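Hydrolase (PDB 1UFO) is a putative hydrolase of the alpha/beta hydrolase fold, probably with a serine nucleophile, whose substrate is not known. Local coordinates at residues A[18-29]-A[47-57]; A[173-181]-A[223-234]. All blocks are in the same frame, centred on the assembly; numbering follows the deposited sequence.

Interaction 1: A[18-29]-A[47-57]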
loop_
_atom_site.group_PDB
_atom_site.type_symbol
_atom_site.label_atom_id
_atom_site.label_comp_id
_atom_site.label_asym_id
_atom_site.label_seq_id
_atom_site.Cartn_x
_atom_site.Cartn_y
_atom_site.Cartn_z
ATOM N N ARG A 18 -1.784 7.085 23.800
ATOM C CA ARG A 18 -0.625 7.889 23.399
ATOM C C ARG A 18 -1.259 9.108 22.790
ATOM O O ARG A 18 -1.862 9.103 21.708
ATOM C CB ARG A 18 0.214 7.129 22.368
ATOM C CG ARG A 18 1.513 7.796 22.094
ATOM C CD ARG A 18 2.700 7.212 22.973
ATOM N NE ARG A 18 3.963 7.740 22.432
ATOM C CZ ARG A 18 4.279 7.637 21.135
ATOM N NH1 ARG A 18 3.422 7.003 20.305
ATOM N NH2 ARG A 18 5.377 8.253 20.635
ATOM N N ILE A 19 -1.136 10.215 23.528
ATOM C CA ILE A 19 -1.865 11.427 23.178
ATOM C C ILE A 19 -1.024 12.575 22.647
ATOM O O ILE A 19 -0.203 13.143 23.390
ATOM C CB ILE A 19 -2.667 11.912 24.423
ATOM C CG1 ILE A 19 -3.541 10.755 24.946
ATOM C CG2 ILE A 19 -3.446 13.200 24.058
ATOM C CD1 ILE A 19 -4.512 11.139 26.231
ATOM N N PRO A 20 -1.242 12.972 21.392
ATOM C CA PRO A 20 -0.434 14.087 20.844
ATOM C C PRO A 20 -1.051 15.380 21.357
ATOM O O PRO A 20 -2.234 15.430 21.713
ATOM C CB PRO A 20 -0.559 13.932 19.331
ATOM C CG PRO A 20 -1.950 13.301 19.161
ATOM C CD PRO A 20 -2.152 12.393 20.384
ATOM N N GLU A 21 -0.290 16.472 21.278
ATOM C CA GLU A 21 -0.862 17.695 21.811
ATOM C C GLU A 21 -1.934 18.261 20.939
ATOM O O GLU A 21 -2.779 19.030 21.412
ATOM C CB GLU A 21 0.221 18.774 21.995
ATOM C CG GLU A 21 0.797 19.294 20.708
ATOM C CD GLU A 21 2.027 20.222 20.946
ATOM O OE1 GLU A 21 3.169 19.799 20.605
ATOM O OE2 GLU A 21 1.834 21.338 21.520
ATOM N N ALA A 22 -1.983 17.841 19.669
ATOM C CA ALA A 22 -2.993 18.329 18.730
ATOM C C ALA A 22 -3.651 17.126 18.038
ATOM O O ALA A 22 -3.319 16.825 16.893
ATOM C CB ALA A 22 -2.408 19.253 17.638
ATOM N N PRO A 23 -4.583 16.468 18.722
ATOM C CA PRO A 23 -5.247 15.289 18.074
ATOM C C PRO A 23 -6.207 15.628 16.987
ATOM O O PRO A 23 -7.082 16.496 17.127
ATOM C CB PRO A 23 -5.982 14.578 19.214
ATOM C CG PRO A 23 -5.373 15.155 20.522
ATOM C CD PRO A 23 -4.986 16.617 20.127
ATOM N N LYS A 24 -6.050 14.972 15.842
ATOM C CA LYS A 24 -6.958 15.232 14.712
ATOM C C LYS A 24 -7.882 14.001 14.448
ATOM O O LYS A 24 -8.856 14.137 13.734
ATOM C CB LYS A 24 -6.190 15.549 13.405
ATOM C CG LYS A 24 -5.350 14.381 12.882
ATOM C CD LYS A 24 -4.500 14.785 11.680
ATOM C CE LYS A 24 -3.682 13.560 11.143
ATOM N NZ LYS A 24 -2.939 14.046 9.905
ATOM N N ALA A 25 -7.551 12.872 15.047
ATOM C CA ALA A 25 -8.372 11.634 14.865
ATOM C C ALA A 25 -8.057 10.643 15.954
ATOM O O ALA A 25 -7.012 10.766 16.633
ATOM C CB ALA A 25 -7.993 10.970 13.505
ATOM N N LEU A 26 -8.916 9.618 16.138
ATOM C CA LEU A 26 -8.644 8.562 17.138
ATOM C C LEU A 26 -8.286 7.293 16.382
ATOM O O LEU A 26 -8.853 7.041 15.343
ATOM C CB LEU A 26 -9.960 8.233 17.935
ATOM C CG LEU A 26 -10.419 9.316 18.901
ATOM C CD1 LEU A 26 -11.974 9.214 19.107
ATOM C CD2 LEU A 26 -9.613 9.112 20.199
ATOM N N LEU A 27 -7.378 6.504 16.930
ATOM C CA LEU A 27 -7.111 5.175 16.347
ATOM C C LEU A 27 -7.175 4.214 17.523
ATOM O O LEU A 27 -6.347 4.265 18.431
ATOM C CB LEU A 27 -5.722 5.093 15.690
ATOM C CG LEU A 27 -5.358 3.746 15.086
ATOM C CD1 LEU A 27 -6.428 3.353 14.013
ATOM C CD2 LEU A 27 -3.985 3.727 14.481
ATOM N N LEU A 28 -8.176 3.331 17.521
ATOM C CA LEU A 28 -8.261 2.263 18.532
ATOM C C LEU A 28 -7.533 1.081 17.937
ATOM O O LEU A 28 -7.922 0.602 16.858
ATOM C CB LEU A 28 -9.765 1.886 18.860
ATOM C CG LEU A 28 -9.911 0.657 19.786
ATOM C CD1 LEU A 28 -9.210 0.857 21.137
ATOM C CD2 LEU A 28 -11.475 0.407 20.035
ATOM N N ALA A 29 -6.522 0.604 18.640
ATOM C CA ALA A 29 -5.663 -0.530 18.145
ATOM C C ALA A 29 -5.891 -1.752 18.984
ATOM O O ALA A 29 -5.883 -1.669 20.206
ATOM C CB ALA A 29 -4.174 -0.115 18.172
ATOM N N TYR A 47 2.533 7.581 14.329
ATOM C CA TYR A 47 1.118 7.838 14.212
ATOM C C TYR A 47 0.699 8.972 15.170
ATOM O O TYR A 47 0.042 9.891 14.714
ATOM C CB TYR A 47 0.312 6.573 14.526
ATOM C CG TYR A 47 0.202 5.552 13.408
ATOM C CD1 TYR A 47 -1.041 5.104 13.050
ATOM C CD2 TYR A 47 1.321 5.022 12.784
ATOM C CE1 TYR A 47 -1.226 4.099 12.024
ATOM C CE2 TYR A 47 1.191 4.011 11.796
ATOM C CZ TYR A 47 -0.104 3.581 11.449
ATOM O OH TYR A 47 -0.255 2.605 10.497
ATOM N N ALA A 48 1.159 8.887 16.413
ATOM C CA ALA A 48 0.799 9.952 17.365
ATOM C C ALA A 48 1.433 11.256 16.942
ATOM O O ALA A 48 0.781 12.343 16.985
ATOM C CB ALA A 48 1.176 9.520 18.756
ATOM N N GLU A 49 2.676 11.167 16.449
ATOM C CA GLU A 49 3.356 12.399 15.992
ATOM C C GLU A 49 2.676 13.106 14.836
ATOM O O GLU A 49 2.855 14.324 14.595
ATOM C CB GLU A 49 4.817 12.033 15.638
ATOM C CG GLU A 49 5.597 11.531 16.774
ATOM C CD GLU A 49 5.380 10.068 17.154
ATOM O OE1 GLU A 49 4.568 9.361 16.535
ATOM O OE2 GLU A 49 6.032 9.618 18.103
ATOM N N ARG A 50 1.845 12.385 14.074
ATOM C CA ARG A 50 1.118 12.897 12.942
ATOM C C ARG A 50 -0.261 13.395 13.404
ATOM O O ARG A 50 -1.034 13.955 12.624
ATOM C CB ARG A 50 0.994 11.747 11.941
ATOM C CG ARG A 50 0.658 12.017 10.561
ATOM C CD ARG A 50 1.848 12.693 9.861
ATOM N NE ARG A 50 2.949 11.831 9.442
ATOM C CZ ARG A 50 3.067 11.208 8.255
ATOM N NH1 ARG A 50 2.128 11.291 7.304
ATOM N NH2 ARG A 50 4.215 10.593 7.961
ATOM N N GLY A 51 -0.603 13.167 14.679
ATOM C CA GLY A 51 -1.867 13.710 15.157
ATOM C C GLY A 51 -2.920 12.664 15.530
ATOM O O GLY A 51 -4.061 13.020 15.873
ATOM N N PHE A 52 -2.587 11.381 15.484
ATOM C CA PHE A 52 -3.576 10.352 15.897
ATOM C C PHE A 52 -3.473 10.049 17.375
ATOM O O PHE A 52 -2.375 9.765 17.899
ATOM C CB PHE A 52 -3.345 9.054 15.074
ATOM C CG PHE A 52 -3.728 9.220 13.639
ATOM C CD1 PHE A 52 -2.878 9.844 12.730
ATOM C CD2 PHE A 52 -4.999 8.784 13.201
ATOM C CE1 PHE A 52 -3.299 10.030 11.400
ATOM C CE2 PHE A 52 -5.402 8.967 11.905
ATOM C CZ PHE A 52 -4.529 9.605 10.984
ATOM N N LEU A 53 -4.617 10.196 18.088
ATOM C CA LEU A 53 -4.652 9.832 19.483
ATOM C C LEU A 53 -4.840 8.321 19.508
ATOM O O LEU A 53 -5.918 7.812 19.112
ATOM C CB LEU A 53 -5.838 10.610 20.143
ATOM C CG LEU A 53 -5.888 10.605 21.662
ATOM C CD1 LEU A 53 -6.970 11.663 22.027
ATOM C CD2 LEU A 53 -6.227 9.232 22.223
ATOM N N LEU A 54 -3.802 7.621 19.895
ATOM C CA LEU A 54 -3.868 6.136 19.907
ATOM C C LEU A 54 -4.408 5.631 21.198
ATOM O O LEU A 54 -4.001 6.069 22.285
ATOM C CB LEU A 54 -2.497 5.541 19.767
ATOM C CG LEU A 54 -1.634 6.185 18.666
ATOM C CD1 LEU A 54 -0.211 5.463 18.698
ATOM C CD2 LEU A 54 -2.300 6.048 17.294
ATOM N N LEU A 55 -5.279 4.647 21.092
ATOM C CA LEU A 55 -5.860 3.950 22.249
ATOM C C LEU A 55 -5.681 2.433 22.081
ATOM O O LEU A 55 -5.882 1.956 21.001
ATOM C CB LEU A 55 -7.377 4.168 22.298
ATOM C CG LEU A 55 -7.795 5.634 22.399
ATOM C CD1 LEU A 55 -9.366 5.734 22.376
ATOM C CD2 LEU A 55 -7.377 6.221 23.729
ATOM N N ALA A 56 -5.345 1.719 23.154
ATOM C CA ALA A 56 -5.255 0.248 23.089
ATOM C C ALA A 56 -5.550 -0.296 24.462
ATOM O O ALA A 56 -5.199 0.333 25.472
ATOM C CB ALA A 56 -3.848 -0.150 22.660
ATOM N N PHE A 57 -6.233 -1.429 24.527
ATOM C CA PHE A 57 -6.440 -2.040 25.820
ATOM C C PHE A 57 -6.152 -3.515 25.680
ATOM O O PHE A 57 -6.093 -4.047 24.546
ATOM C CB PHE A 57 -7.850 -1.781 26.345
ATOM C CG PHE A 57 -8.973 -2.382 25.494
ATOM C CD1 PHE A 57 -9.538 -3.623 25.849
ATOM C CD2 PHE A 57 -9.440 -1.716 24.333
ATOM C CE1 PHE A 57 -10.582 -4.195 25.050
ATOM C CE2 PHE A 57 -10.481 -2.268 23.539
ATOM C CZ PHE A 57 -11.048 -3.512 23.912
HETATM O O HOH W 1 2.990 6.873 17.434
HETATM O O HOH W 2 -1.195 16.037 10.349
HETATM O O HOH W 3 -4.964 -3.709 21.947
#

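Interaction 2: A[173-181]-A[223-234]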
loop_
_atom_site.group_PDB
_atom_site.type_symbol
_atom_site.label_atom_id
_atom_site.label_comp_id
_atom_site.label_asym_id
_atom_site.label_seq_id
_atom_site.Cartn_x
_atom_site.Cartn_y
_atom_site.Cartn_z
ATOM N N VAL A 173 -17.137 0.532 4.549
ATOM C CA VAL A 173 -16.126 1.222 5.366
ATOM C C VAL A 173 -14.712 0.962 4.761
ATOM O O VAL A 173 -14.334 -0.184 4.499
ATOM C CB VAL A 173 -16.116 0.654 6.788
ATOM C CG1 VAL A 173 -14.862 1.129 7.556
ATOM C CG2 VAL A 173 -17.448 1.089 7.492
ATOM N N PRO A 174 -13.908 2.016 4.560
ATOM C CA PRO A 174 -12.564 1.823 4.005
ATOM C C PRO A 174 -11.780 0.781 4.805
ATOM O O PRO A 174 -11.720 0.832 6.021
ATOM C CB PRO A 174 -11.879 3.178 4.120
ATOM C CG PRO A 174 -13.157 4.206 3.940
ATOM C CD PRO A 174 -14.245 3.456 4.776
ATOM N N LEU A 175 -11.188 -0.148 4.085
ATOM C CA LEU A 175 -10.509 -1.252 4.731
ATOM C C LEU A 175 -9.255 -1.609 3.982
ATOM O O LEU A 175 -9.288 -1.900 2.790
ATOM C CB LEU A 175 -11.448 -2.502 4.773
ATOM C CG LEU A 175 -10.840 -3.868 5.174
ATOM C CD1 LEU A 175 -10.360 -3.716 6.570
ATOM C CD2 LEU A 175 -11.869 -4.931 5.109
ATOM N N LEU A 176 -8.138 -1.589 4.708
ATOM C CA LEU A 176 -6.847 -1.952 4.078
ATOM C C LEU A 176 -6.255 -3.147 4.787
ATOM O O LEU A 176 -6.111 -3.094 6.003
ATOM C CB LEU A 176 -5.810 -0.781 4.172
ATOM C CG LEU A 176 -4.394 -1.152 3.843
ATOM C CD1 LEU A 176 -4.406 -1.586 2.334
ATOM C CD2 LEU A 176 -3.496 0.067 4.047
ATOM N N HIS A 177 -5.972 -4.223 4.051
ATOM C CA HIS A 177 -5.310 -5.394 4.649
ATOM C C HIS A 177 -3.818 -5.233 4.308
ATOM O O HIS A 177 -3.450 -4.966 3.161
ATOM C CB HIS A 177 -5.838 -6.716 4.074
ATOM C CG HIS A 177 -6.797 -7.421 4.955
ATOM N ND1 HIS A 177 -6.382 -8.287 5.957
ATOM C CD2 HIS A 177 -8.164 -7.364 5.060
ATOM C CE1 HIS A 177 -7.453 -8.733 6.618
ATOM N NE2 HIS A 177 -8.535 -8.172 6.093
ATOM N N LEU A 178 -2.954 -5.347 5.331
ATOM C CA LEU A 178 -1.508 -5.216 5.118
ATOM C C LEU A 178 -0.942 -6.585 5.513
ATOM O O LEU A 178 -1.270 -7.119 6.592
ATOM C CB LEU A 178 -0.895 -4.121 6.040
ATOM C CG LEU A 178 -1.588 -2.778 5.766
ATOM C CD1 LEU A 178 -2.684 -2.457 6.834
ATOM C CD2 LEU A 178 -0.479 -1.664 5.824
ATOM N N HIS A 179 -0.113 -7.185 4.649
ATOM C CA HIS A 179 0.351 -8.552 4.919
ATOM C C HIS A 179 1.753 -8.794 4.395
ATOM O O HIS A 179 2.252 -8.049 3.565
ATOM C CB HIS A 179 -0.556 -9.508 4.123
ATOM C CG HIS A 179 -0.957 -10.749 4.848
ATOM N ND1 HIS A 179 -2.049 -10.770 5.708
ATOM C CD2 HIS A 179 -0.438 -12.013 4.866
ATOM C CE1 HIS A 179 -2.179 -11.977 6.237
ATOM N NE2 HIS A 179 -1.212 -12.761 5.738
ATOM N N GLY A 180 2.365 -9.852 4.936
ATOM C CA GLY A 180 3.701 -10.255 4.463
ATOM C C GLY A 180 3.518 -11.486 3.597
ATOM O O GLY A 180 2.787 -12.415 3.931
ATOM N N SER A 181 4.223 -11.551 2.473
ATOM C CA SER A 181 4.008 -12.704 1.584
ATOM C C SER A 181 4.393 -14.061 2.154
ATOM O O SER A 181 3.845 -15.092 1.669
ATOM C CB SER A 181 4.754 -12.476 0.254
ATOM O OG SER A 181 6.171 -12.541 0.451
HETATM N N MSE A 223 4.836 -1.523 6.703
HETATM C CA MSE A 223 3.384 -1.668 6.812
HETATM C C MSE A 223 2.814 -0.527 7.645
HETATM O O MSE A 223 1.802 0.031 7.297
HETATM C CB MSE A 223 3.066 -3.012 7.495
HETATM C CG MSE A 223 3.195 -4.265 6.604
HETATM SE SE MSE A 223 2.879 -5.791 7.694
HETATM C CE MSE A 223 3.934 -7.090 6.635
ATOM N N ALA A 224 3.449 -0.174 8.755
ATOM C CA ALA A 224 2.863 0.891 9.548
ATOM C C ALA A 224 2.797 2.173 8.792
ATOM O O ALA A 224 1.830 2.902 8.888
ATOM C CB ALA A 224 3.702 1.051 10.847
ATOM N N ARG A 225 3.876 2.505 8.058
ATOM C CA ARG A 225 3.935 3.739 7.301
ATOM C C ARG A 225 2.852 3.773 6.190
ATOM O O ARG A 225 2.175 4.793 6.007
ATOM C CB ARG A 225 5.360 3.890 6.716
ATOM C CG ARG A 225 5.569 5.229 5.889
ATOM C CD ARG A 225 5.433 6.382 6.859
ATOM N NE ARG A 225 5.980 7.726 6.507
ATOM C CZ ARG A 225 7.242 8.162 6.707
ATOM N NH1 ARG A 225 7.502 9.406 6.371
ATOM N NH2 ARG A 225 8.233 7.423 7.206
ATOM N N VAL A 226 2.617 2.628 5.530
ATOM C CA VAL A 226 1.573 2.609 4.496
ATOM C C VAL A 226 0.167 2.747 5.131
ATOM O O VAL A 226 -0.730 3.398 4.611
ATOM C CB VAL A 226 1.686 1.308 3.668
ATOM C CG1 VAL A 226 0.490 1.148 2.771
ATOM C CG2 VAL A 226 2.960 1.400 2.837
ATOM N N GLY A 227 -0.005 2.133 6.306
ATOM C CA GLY A 227 -1.293 2.204 6.965
ATOM C C GLY A 227 -1.588 3.654 7.394
ATOM O O GLY A 227 -2.754 4.045 7.340
ATOM N N LEU A 228 -0.567 4.410 7.781
ATOM C CA LEU A 228 -0.766 5.787 8.199
ATOM C C LEU A 228 -1.206 6.631 6.979
ATOM O O LEU A 228 -2.106 7.461 7.080
ATOM C CB LEU A 228 0.547 6.307 8.787
ATOM C CG LEU A 228 0.531 7.765 9.266
ATOM C CD1 LEU A 228 -0.484 7.965 10.422
ATOM C CD2 LEU A 228 1.956 8.016 9.785
ATOM N N ALA A 229 -0.664 6.322 5.811
ATOM C CA ALA A 229 -1.081 7.052 4.584
ATOM C C ALA A 229 -2.558 6.755 4.275
ATOM O O ALA A 229 -3.268 7.649 3.915
ATOM C CB ALA A 229 -0.184 6.604 3.366
ATOM N N PHE A 230 -2.987 5.508 4.418
ATOM C CA PHE A 230 -4.361 5.119 4.147
ATOM C C PHE A 230 -5.306 5.858 5.077
ATOM O O PHE A 230 -6.318 6.361 4.606
ATOM C CB PHE A 230 -4.467 3.599 4.324
ATOM C CG PHE A 230 -5.811 3.020 3.910
ATOM C CD1 PHE A 230 -6.046 2.653 2.556
ATOM C CD2 PHE A 230 -6.809 2.770 4.851
ATOM C CE1 PHE A 230 -7.231 2.054 2.189
ATOM C CE2 PHE A 230 -8.028 2.142 4.459
ATOM C CZ PHE A 230 -8.246 1.778 3.110
ATOM N N LEU A 231 -4.951 5.892 6.373
ATOM C CA LEU A 231 -5.795 6.641 7.362
ATOM C C LEU A 231 -5.818 8.141 7.023
ATOM O O LEU A 231 -6.897 8.717 7.048
ATOM C CB LEU A 231 -5.245 6.513 8.766
ATOM C CG LEU A 231 -5.289 5.078 9.332
ATOM C CD1 LEU A 231 -4.850 5.105 10.811
ATOM C CD2 LEU A 231 -6.667 4.447 9.124
ATOM N N GLU A 232 -4.691 8.740 6.695
ATOM C CA GLU A 232 -4.758 10.179 6.408
ATOM C C GLU A 232 -5.575 10.452 5.157
ATOM O O GLU A 232 -6.317 11.450 5.135
ATOM C CB GLU A 232 -3.419 10.821 6.294
ATOM C CG GLU A 232 -2.672 10.773 7.624
ATOM C CD GLU A 232 -1.436 11.615 7.606
ATOM O OE1 GLU A 232 -1.310 12.470 8.509
ATOM O OE2 GLU A 232 -0.543 11.455 6.748
ATOM N N HIS A 233 -5.477 9.571 4.127
ATOM C CA HIS A 233 -6.275 9.798 2.916
ATOM C C HIS A 233 -7.771 9.820 3.278
ATOM O O HIS A 233 -8.511 10.714 2.860
ATOM C CB HIS A 233 -6.009 8.636 1.936
ATOM C CG HIS A 233 -6.812 8.768 0.685
ATOM N ND1 HIS A 233 -6.513 9.698 -0.281
ATOM C CD2 HIS A 233 -7.972 8.165 0.303
ATOM C CE1 HIS A 233 -7.470 9.674 -1.200
ATOM N NE2 HIS A 233 -8.367 8.758 -0.867
ATOM N N TRP A 234 -8.228 8.837 4.070
ATOM C CA TRP A 234 -9.651 8.786 4.391
ATOM C C TRP A 234 -10.063 9.875 5.414
ATOM O O TRP A 234 -11.179 10.327 5.379
ATOM C CB TRP A 234 -10.086 7.367 4.864
ATOM C CG TRP A 234 -10.042 6.435 3.680
ATOM C CD1 TRP A 234 -9.116 5.384 3.413
ATOM C CD2 TRP A 234 -10.848 6.549 2.513
ATOM N NE1 TRP A 234 -9.347 4.935 2.146
ATOM C CE2 TRP A 234 -10.388 5.601 1.569
ATOM C CE3 TRP A 234 -11.928 7.370 2.168
ATOM C CZ2 TRP A 234 -10.978 5.469 0.284
ATOM C CZ3 TRP A 234 -12.523 7.232 0.926
ATOM C CH2 TRP A 234 -12.045 6.288 -0.009
#

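Interaction 1: A[18-29]-A[47-57]
Strand 52-56 lies inside the mixed sheet between strand 25-29, which runs parallel to it, and the end of strand 18-20, which runs antiparallel; the contact joins the two strands of a beta-alpha-beta unit and their antiparallel neighbour. On the parallel side the bonds alternate: Leu53 N to Ala25 O (2.9 Å), Leu27 N to Leu53 O, Leu55 N to Leu27 O and Ala29 N to Leu55 O. Lys24 N to Gly51 O (2.8 Å) opens the series just before the strands begin. On the other edge Arg18 and Leu54 form an antiparallel hydrogen-bonded pair. Leu53 sits on one face of the sheet, where its CD2 meets Leu26 CD2 at 3.9 Å and its CG meets Ile19 CG1, so one side chain bridges both neighbouring strands. On the face of Leu27 and Leu54, Leu27 CG stands anti to the backbone N (chi1 179°), which carries CD2 to within 3.6 Å of Tyr47 CD1. Arg18 lays its chain along Ala48 CB, and its NH2 makes a salt bridge to Glu49 OE2 (3.0 Å), met on the syn side but out of the carboxylate plane, with the two planes 60° apart. A water in the guanidinium plane accepts from Arg18 NH1 and Ala48 N and donates to Glu49 OE1, a second link between the same groups. A leucine in place of Arg18 would probably leave Glu49 without its charge partner on this strand and the water without one of its donors. Lys24 CE rests 3.6 Å from Phe52 CE1. A parallel sheet whose second strand, 13-20, alone runs the other way, with 52-56 set between it and 25-30, is characteristic of the alpha/beta hydrolase fold.

Interaction 2: A[173-181]-A[223-234]
Helix 223-234 packs on strand 175-180 by van der Waals contact, mostly of apolar side chains, with no hydrogen bond between them; the C-terminal helix here covers one face of the central sheet beside the edge strand 207-212. The two axes run nearly antiparallel, 170° apart, and come within 9.4 Å. Leu176 and Phe230 lie alongside each other, pointing opposite ways: Leu176 CB stands over the centre of the Phe230 ring in a CH-pi contact, 3.5 Å from the centroid and 3° off the normal, and Leu176 CD2 reaches back to Phe230 CB. With CG anti to the backbone N (chi1 -173°), Phe230 directs its ring to the strand, bringing CZ to 3.6 Å from Leu175 C. The other face of that ring is covered by Trp234 CD1 from one turn further along the helix. Trp234 in turn offers a face to Pro174, whose CB lies 3.5 Å from the centroid of the five-membered ring. Such a helix following the last strand and lying against the sheet is the usual C-terminal element of the alpha/beta hydrolase fold. Toward the start of the helix, Leu178 CD2 fits tightly against the backbone, 3.2 Å from Met223 O and 3.9 Å from Gly227 N. Met223, present as selenomethionine, runs out straight until CE meets His179 C and Gly180 N, both at 3.6 Å. Leu176 also touches Phe210 of the second subunit, and Val226 packs on Val226 of that subunit.

Interactions 1 and 2 reach the same sheet, their centres about 16 Å apart, and helix 221-236 ties them together. Tyr47 OH lies 2.6 Å from Ala224 O, a probable hydrogen bond, and Lys24 NZ forms a salt bridge of 2.7 Å with Glu232 OE1, whose other oxygen, OE2, is paired with Arg50. Thus residues of 18-29 and 47-57 grip the flank of the helix that 173-181 carries on another side. A probable triad of Ser113, Asp183 and His217 lies close by: Ala29 lies near the putative nucleophile elbow around Ser113, while His179 touches residues of the triad.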